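Local atomic coordinates of NanU sialic acid binding protein (Bacteroides fragilis, PDB entry 4L7T), a protein that binds sialic acid with high affinity and, as a SusD-like protein of the outer membrane, probably works together with NanO in its uptake. Residues A[97-102]-A[136-141]; A[385-390]-A[461-466]. All blocks are in the same frame, centred on the assembly; numbering follows the deposited sequence.

Interaction 1 (A[97-102]-A[136-141]); sequences AGMYKV and AYLYFH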
loop_
_atom_site.group_PDB
_atom_site.type_symbol
_atom_site.label_atom_id
_atom_site.label_comp_id
_atom_site.label_asym_id
_atom_site.label_seq_id
_atom_site.Cartn_x
_atom_site.Cartn_y
_atom_site.Cartn_z
ATOM N N ALA A 97 14.096 -0.788 5.218
ATOM C CA ALA A 97 13.305 -1.319 4.113
ATOM C C ALA A 97 14.024 -1.050 2.768
ATOM O O ALA A 97 13.387 -1.053 1.739
ATOM C CB ALA A 97 11.821 -0.694 4.092
ATOM N N GLY A 98 15.340 -0.738 2.822
ATOM C CA GLY A 98 16.075 -0.526 1.562
ATOM C C GLY A 98 15.815 0.865 1.009
ATOM O O GLY A 98 16.236 1.149 -0.132
ATOM N N MET A 99 15.178 1.735 1.768
ATOM C CA MET A 99 14.728 3.049 1.221
ATOM C C MET A 99 15.852 4.051 0.938
ATOM O O MET A 99 15.749 4.816 -0.016
ATOM C CB MET A 99 13.620 3.680 2.050
ATOM C CG MET A 99 12.369 2.857 1.939
ATOM S SD MET A 99 10.937 3.636 2.705
ATOM C CE MET A 99 9.856 2.312 2.312
ATOM N N TYR A 100 16.937 3.967 1.698
ATOM C CA TYR A 100 18.003 4.983 1.581
ATOM C C TYR A 100 18.759 4.883 0.271
ATOM O O TYR A 100 19.259 5.899 -0.200
ATOM C CB TYR A 100 18.921 4.985 2.825
ATOM C CG TYR A 100 18.332 5.717 3.986
ATOM C CD1 TYR A 100 18.179 7.107 4.010
ATOM C CD2 TYR A 100 17.828 4.994 5.115
ATOM C CE1 TYR A 100 17.622 7.738 5.079
ATOM C CE2 TYR A 100 17.247 5.619 6.171
ATOM C CZ TYR A 100 17.138 6.980 6.190
ATOM O OH TYR A 100 16.622 7.707 7.247
ATOM N N LYS A 101 18.833 3.684 -0.282
ATOM C CA LYS A 101 19.477 3.468 -1.559
ATOM C C LYS A 101 18.692 4.255 -2.632
ATOM O O LYS A 101 19.320 4.843 -3.548
ATOM C CB LYS A 101 19.477 1.990 -1.904
ATOM C CG LYS A 101 19.942 1.659 -3.339
ATOM C CD LYS A 101 20.208 0.175 -3.500
ATOM C CE LYS A 101 19.711 -0.409 -4.832
ATOM N NZ LYS A 101 20.818 -0.661 -5.850
ATOM N N VAL A 102 17.346 4.233 -2.510
ATOM C CA VAL A 102 16.472 4.934 -3.487
ATOM C C VAL A 102 16.587 6.400 -3.321
ATOM O O VAL A 102 16.771 7.125 -4.346
ATOM C CB VAL A 102 14.994 4.501 -3.354
ATOM C CG1 VAL A 102 14.181 5.113 -4.513
ATOM C CG2 VAL A 102 14.922 2.969 -3.413
ATOM N N ALA A 136 9.647 12.576 -0.730
ATOM C CA ALA A 136 8.678 12.774 0.364
ATOM C C ALA A 136 7.886 11.457 0.682
ATOM O O ALA A 136 7.602 11.177 1.844
ATOM C CB ALA A 136 7.694 13.935 0.033
ATOM N N TYR A 137 7.522 10.704 -0.345
ATOM C CA TYR A 137 6.808 9.432 -0.218
ATOM C C TYR A 137 7.621 8.419 0.618
ATOM O O TYR A 137 7.117 7.794 1.612
ATOM C CB TYR A 137 6.445 8.835 -1.589
ATOM C CG TYR A 137 5.739 7.536 -1.451
ATOM C CD1 TYR A 137 4.334 7.517 -1.133
ATOM C CD2 TYR A 137 6.390 6.303 -1.649
ATOM C CE1 TYR A 137 3.649 6.300 -1.022
ATOM C CE2 TYR A 137 5.719 5.155 -1.490
ATOM C CZ TYR A 137 4.356 5.138 -1.160
ATOM O OH TYR A 137 3.701 3.916 -0.976
ATOM N N LEU A 138 8.891 8.281 0.239
ATOM C CA LEU A 138 9.793 7.418 1.027
ATOM C C LEU A 138 10.032 7.937 2.436
ATOM O O LEU A 138 9.897 7.076 3.366
ATOM C CB LEU A 138 11.133 7.251 0.312
ATOM C CG LEU A 138 10.936 6.502 -0.962
ATOM C CD1 LEU A 138 12.149 6.680 -1.936
ATOM C CD2 LEU A 138 10.680 5.049 -0.807
ATOM N N TYR A 139 10.276 9.257 2.689
ATOM C CA TYR A 139 10.455 9.725 4.062
ATOM C C TYR A 139 9.169 9.514 4.889
ATOM O O TYR A 139 9.254 9.440 6.106
ATOM C CB TYR A 139 10.964 11.182 4.125
ATOM C CG TYR A 139 12.512 11.179 3.969
ATOM C CD1 TYR A 139 13.356 10.714 5.007
ATOM C CD2 TYR A 139 13.112 11.606 2.791
ATOM C CE1 TYR A 139 14.731 10.729 4.873
ATOM C CE2 TYR A 139 14.531 11.603 2.638
ATOM C CZ TYR A 139 15.321 11.158 3.710
ATOM O OH TYR A 139 16.712 11.090 3.542
ATOM N N PHE A 140 7.978 9.597 4.236
ATOM C CA PHE A 140 6.759 9.434 5.024
ATOM C C PHE A 140 6.555 7.971 5.488
ATOM O O PHE A 140 5.999 7.796 6.573
ATOM C CB PHE A 140 5.548 9.926 4.185
ATOM C CG PHE A 140 4.237 9.966 4.940
ATOM C CD1 PHE A 140 4.123 10.561 6.177
ATOM C CD2 PHE A 140 3.063 9.478 4.342
ATOM C CE1 PHE A 140 2.862 10.638 6.860
ATOM C CE2 PHE A 140 1.810 9.507 5.038
ATOM C CZ PHE A 140 1.710 10.068 6.317
ATOM N N HIS A 141 6.945 6.971 4.685
ATOM C CA HIS A 141 7.028 5.535 5.193
ATOM C C HIS A 141 8.000 5.479 6.362
ATOM O O HIS A 141 7.658 4.831 7.412
ATOM C CB HIS A 141 7.488 4.539 4.126
ATOM C CG HIS A 141 6.414 4.107 3.228
ATOM N ND1 HIS A 141 5.435 3.233 3.654
ATOM C CD2 HIS A 141 6.171 4.365 1.909
ATOM C CE1 HIS A 141 4.618 2.976 2.648
ATOM N NE2 HIS A 141 5.085 3.579 1.558
#
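His141, whose CB rests against Met99 CE at 3.7 Å, is gripped at both ring nitrogens. Its NE2 donates to Tyr137 OH, one helical turn earlier, at 2.9 Å and 159°, with the hydroxyl close to the imidazole plane. Its ND1 is hydrogen-bonded to Tyr472 OH. The ring's rotation is thereby fixed. The contact is helix-helix packing in the largely helical SusD fold: the first turn of helix 99-115 lies against the C-terminal half of helix 121-146, the next helix in the chain. No hydrogen bond joins the two segments, and the packing is mostly apolar. Met99 reaches across with a chain extended beyond CG (chi2 -172°), which carries CE past Leu138 to His141. On the way SD lies 3.8 Å from Leu138 CD2. Phe54 and Leu57 of helix 51-58 also touch Met99. Leu138 CD2 meets Met99, while CD1 meets Val102 CG1 at 3.6 Å. Tyr100 and Tyr139 cross at about a right angle beside this core. Their hydroxyls bond elsewhere, Tyr100 OH to Ile150 O and Tyr139 OH to Tyr152 O. Tyr139 OH approaches the edge of the Tyr100 ring, 3.8 Å from CE1.

Interaction 2 (A[385-390]-A[461-466]); sequences IYRYAD and MREFMF. With EDO (1,2-ethanediol), chain D.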
loop_
_atom_site.group_PDB
_atom_site.type_symbol
_atom_site.label_atom_id
_atom_site.label_comp_id
_atom_site.label_asym_id
_atom_site.label_seq_id
_atom_site.Cartn_x
_atom_site.Cartn_y
_atom_site.Cartn_z
ATOM N N ILE A 385 -0.428 1.865 -5.591
ATOM C CA ILE A 385 -0.108 2.678 -4.416
ATOM C C ILE A 385 -1.249 3.642 -4.108
ATOM O O ILE A 385 -1.696 3.735 -2.952
ATOM C CB ILE A 385 1.234 3.513 -4.676
ATOM C CG1 ILE A 385 2.386 2.515 -4.959
ATOM C CG2 ILE A 385 1.531 4.455 -3.576
ATOM C CD1 ILE A 385 2.768 1.517 -3.749
ATOM N N TYR A 386 -1.730 4.357 -5.150
ATOM C CA TYR A 386 -2.829 5.312 -4.963
ATOM C C TYR A 386 -3.844 5.099 -6.050
ATOM O O TYR A 386 -3.505 5.056 -7.277
ATOM C CB TYR A 386 -2.364 6.745 -5.100
ATOM C CG TYR A 386 -1.456 7.208 -3.982
ATOM C CD1 TYR A 386 -1.726 6.936 -2.662
ATOM C CD2 TYR A 386 -0.317 8.008 -4.276
ATOM C CE1 TYR A 386 -0.936 7.406 -1.640
ATOM C CE2 TYR A 386 0.476 8.483 -3.247
ATOM C CZ TYR A 386 0.159 8.185 -1.934
ATOM O OH TYR A 386 1.009 8.724 -0.950
ATOM N N ARG A 387 -5.101 4.893 -5.610
ATOM C CA ARG A 387 -6.187 4.907 -6.619
ATOM C C ARG A 387 -7.344 5.719 -6.196
ATOM O O ARG A 387 -7.331 6.234 -5.099
ATOM C CB ARG A 387 -6.608 3.535 -6.976
ATOM C CG ARG A 387 -7.037 2.732 -5.906
ATOM C CD ARG A 387 -7.126 1.261 -6.442
ATOM N NE ARG A 387 -7.534 0.285 -5.345
ATOM C CZ ARG A 387 -8.783 0.063 -4.938
ATOM N NH1 ARG A 387 -9.839 0.772 -5.460
ATOM N NH2 ARG A 387 -8.996 -0.786 -3.919
ATOM N N TYR A 388 -8.207 6.039 -7.149
ATOM C CA TYR A 388 -9.220 7.050 -6.898
ATOM C C TYR A 388 -10.126 6.697 -5.697
ATOM O O TYR A 388 -10.521 7.663 -4.980
ATOM C CB TYR A 388 -10.069 7.314 -8.139
ATOM C CG TYR A 388 -10.975 8.540 -8.054
ATOM C CD1 TYR A 388 -10.465 9.754 -7.513
ATOM C CD2 TYR A 388 -12.283 8.459 -8.489
ATOM C CE1 TYR A 388 -11.291 10.937 -7.436
ATOM C CE2 TYR A 388 -13.147 9.611 -8.391
ATOM C CZ TYR A 388 -12.592 10.816 -7.866
ATOM O OH TYR A 388 -13.452 11.926 -7.858
ATOM N N ALA A 389 -10.466 5.399 -5.466
ATOM C CA ALA A 389 -11.249 5.140 -4.246
ATOM C C ALA A 389 -10.511 5.617 -2.965
ATOM O O ALA A 389 -11.171 6.025 -2.007
ATOM C CB ALA A 389 -11.633 3.643 -4.194
ATOM N N ASP A 390 -9.174 5.580 -2.939
ATOM C CA ASP A 390 -8.393 6.041 -1.752
ATOM C C ASP A 390 -8.533 7.570 -1.625
ATOM O O ASP A 390 -8.762 8.104 -0.520
ATOM C CB ASP A 390 -6.970 5.590 -2.037
ATOM C CG ASP A 390 -6.020 5.666 -0.843
ATOM O OD1 ASP A 390 -6.414 6.079 0.276
ATOM O OD2 ASP A 390 -4.800 5.325 -1.042
ATOM N N MET A 461 -11.188 -0.966 5.071
ATOM C CA MET A 461 -10.822 -2.366 5.238
ATOM C C MET A 461 -11.424 -3.217 4.110
ATOM O O MET A 461 -10.755 -4.120 3.591
ATOM C CB MET A 461 -11.267 -2.920 6.580
ATOM C CG MET A 461 -10.560 -4.188 6.839
ATOM S SD MET A 461 -11.251 -4.818 8.370
ATOM C CE MET A 461 -10.033 -5.931 8.964
ATOM N N ARG A 462 -12.623 -2.864 3.664
ATOM C CA ARG A 462 -13.319 -3.634 2.629
ATOM C C ARG A 462 -12.682 -3.300 1.284
ATOM O O ARG A 462 -12.585 -4.154 0.416
ATOM C CB ARG A 462 -14.791 -3.261 2.596
ATOM C CG ARG A 462 -15.503 -3.702 3.847
ATOM C CD ARG A 462 -16.980 -3.344 3.821
ATOM N NE ARG A 462 -17.660 -4.091 4.913
ATOM C CZ ARG A 462 -18.839 -3.793 5.442
ATOM N NH1 ARG A 462 -19.475 -2.652 5.166
ATOM N NH2 ARG A 462 -19.381 -4.587 6.384
ATOM N N GLU A 463 -12.246 -2.059 1.099
ATOM C CA GLU A 463 -11.765 -1.593 -0.230
ATOM C C GLU A 463 -10.278 -1.950 -0.506
ATOM O O GLU A 463 -9.901 -2.174 -1.681
ATOM C CB GLU A 463 -11.876 -0.036 -0.219
ATOM C CG GLU A 463 -11.647 0.713 -1.592
ATOM C CD GLU A 463 -12.634 0.268 -2.714
ATOM O OE1 GLU A 463 -13.800 -0.125 -2.459
ATOM O OE2 GLU A 463 -12.141 0.332 -3.887
ATOM N N PHE A 464 -9.464 -2.065 0.560
ATOM C CA PHE A 464 -8.000 -2.139 0.370
ATOM C C PHE A 464 -7.321 -3.332 0.993
ATOM O O PHE A 464 -6.132 -3.323 1.235
ATOM C CB PHE A 464 -7.373 -0.845 0.942
ATOM C CG PHE A 464 -7.812 0.386 0.233
ATOM C CD1 PHE A 464 -7.541 0.567 -1.094
ATOM C CD2 PHE A 464 -8.551 1.330 0.907
ATOM C CE1 PHE A 464 -7.999 1.744 -1.742
ATOM C CE2 PHE A 464 -9.021 2.513 0.244
ATOM C CZ PHE A 464 -8.726 2.688 -1.036
ATOM N N MET A 465 -8.026 -4.411 1.100
ATOM C CA MET A 465 -7.298 -5.623 1.618
ATOM C C MET A 465 -6.218 -5.961 0.637
ATOM O O MET A 465 -6.408 -5.923 -0.607
ATOM C CB MET A 465 -8.248 -6.858 1.660
ATOM C CG MET A 465 -9.426 -6.778 2.521
ATOM S SD MET A 465 -10.234 -8.457 2.740
ATOM C CE MET A 465 -8.928 -9.320 3.246
ATOM N N PHE A 466 -5.074 -6.367 1.152
ATOM C CA PHE A 466 -3.884 -6.674 0.295
ATOM C C PHE A 466 -3.265 -5.468 -0.436
ATOM O O PHE A 466 -2.467 -5.637 -1.377
ATOM C CB PHE A 466 -4.145 -7.860 -0.673
ATOM C CG PHE A 466 -4.974 -8.927 -0.060
ATOM C CD1 PHE A 466 -4.443 -9.732 0.998
ATOM C CD2 PHE A 466 -6.315 -9.100 -0.445
ATOM C CE1 PHE A 466 -5.213 -10.664 1.585
ATOM C CE2 PHE A 466 -7.082 -10.014 0.147
ATOM C CZ PHE A 466 -6.530 -10.837 1.178
HETATM C C1 EDO D . -7.243 -2.926 4.597
HETATM O O1 EDO D . -8.156 -4.111 4.473
HETATM C C2 EDO D . -7.507 -1.399 4.482
HETATM O O2 EDO D . -7.550 -0.385 5.577
#
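Arg387 and Glu463 form a buried salt bridge. Arg387 NH1 donates to Glu463 OE2 at 2.8 Å with an N-H...O angle of 157°. The bond lies near the guanidinium plane and uses the anti lone pair of the oxygen, the one turned away from OE1. Arg387 NH2 adds a weak bond to the same OE2 at 3.3 Å. The first torsion of Arg387 sets CG between its backbone N and carbonyl carbon (chi1 57°), and the extended chain then carries the guanidinium across to the helix end.

More charges surround the pair. Arg387 also forms salt bridges from NH2 to Glu467 and from NH1 to Glu266, and Glu463 from OE2 to Arg416 and from OE1 to Arg339. This network probably keeps both partners ionised in the interior.

The segments join a strand-to-helix corner to a helix end. Strand 383-387 pairs antiparallel with strand 267-271, with a classic beta bulge where Ile385 and Tyr386 both face Phe269. Arg387 then takes the N-cap position of helix 388-401. Across the contact is the C-terminal end of helix 452-463, where Phe464 is the first residue to leave helical backbone angles.

Phe464 packs beside the salt bridge. Its CE1 sits 3.4 Å above the guanidinium plane of Arg387, but the ring is tilted by 52°, so the two do not stack. The rim of the ring points at the Ala389-Asp390 peptide. Phe464 CZ comes within 3.4 Å of Asp390 CA and 3.5 Å of Asp390 CB. The Asp390 carboxylate is held by Arg460. Ala389 CB lies beside the salt bridge, 3.4 Å from Glu463 OE2. Near Phe464 CB, away from CZ, an ethanediol, probably from the crystallisation liquor, donates through O1 to Met461 O at 2.7 Å and is also hydrogen-bonded to Asp473.

Both contacts are buried, with centres about 21 Å apart. Interaction 1 joins two successive helices and relies on methyl, sulfur and aromatic groups; its polar bonds lie within one helix or lead outside the pair. Interaction 2 lies nearer the centre of the chain. It joins a strand-helix corner to a helix end far along the sequence, and charge dominates it. The two meet at Tyr137. Its OH lies 3.4 Å from Ile385 CG2, and its CD1 lies 3.5 Å from Tyr386 OH. Helix 121-146 therefore packs against helix 99-115 through 136-141 and also borders the strand end that forms part of interaction 2.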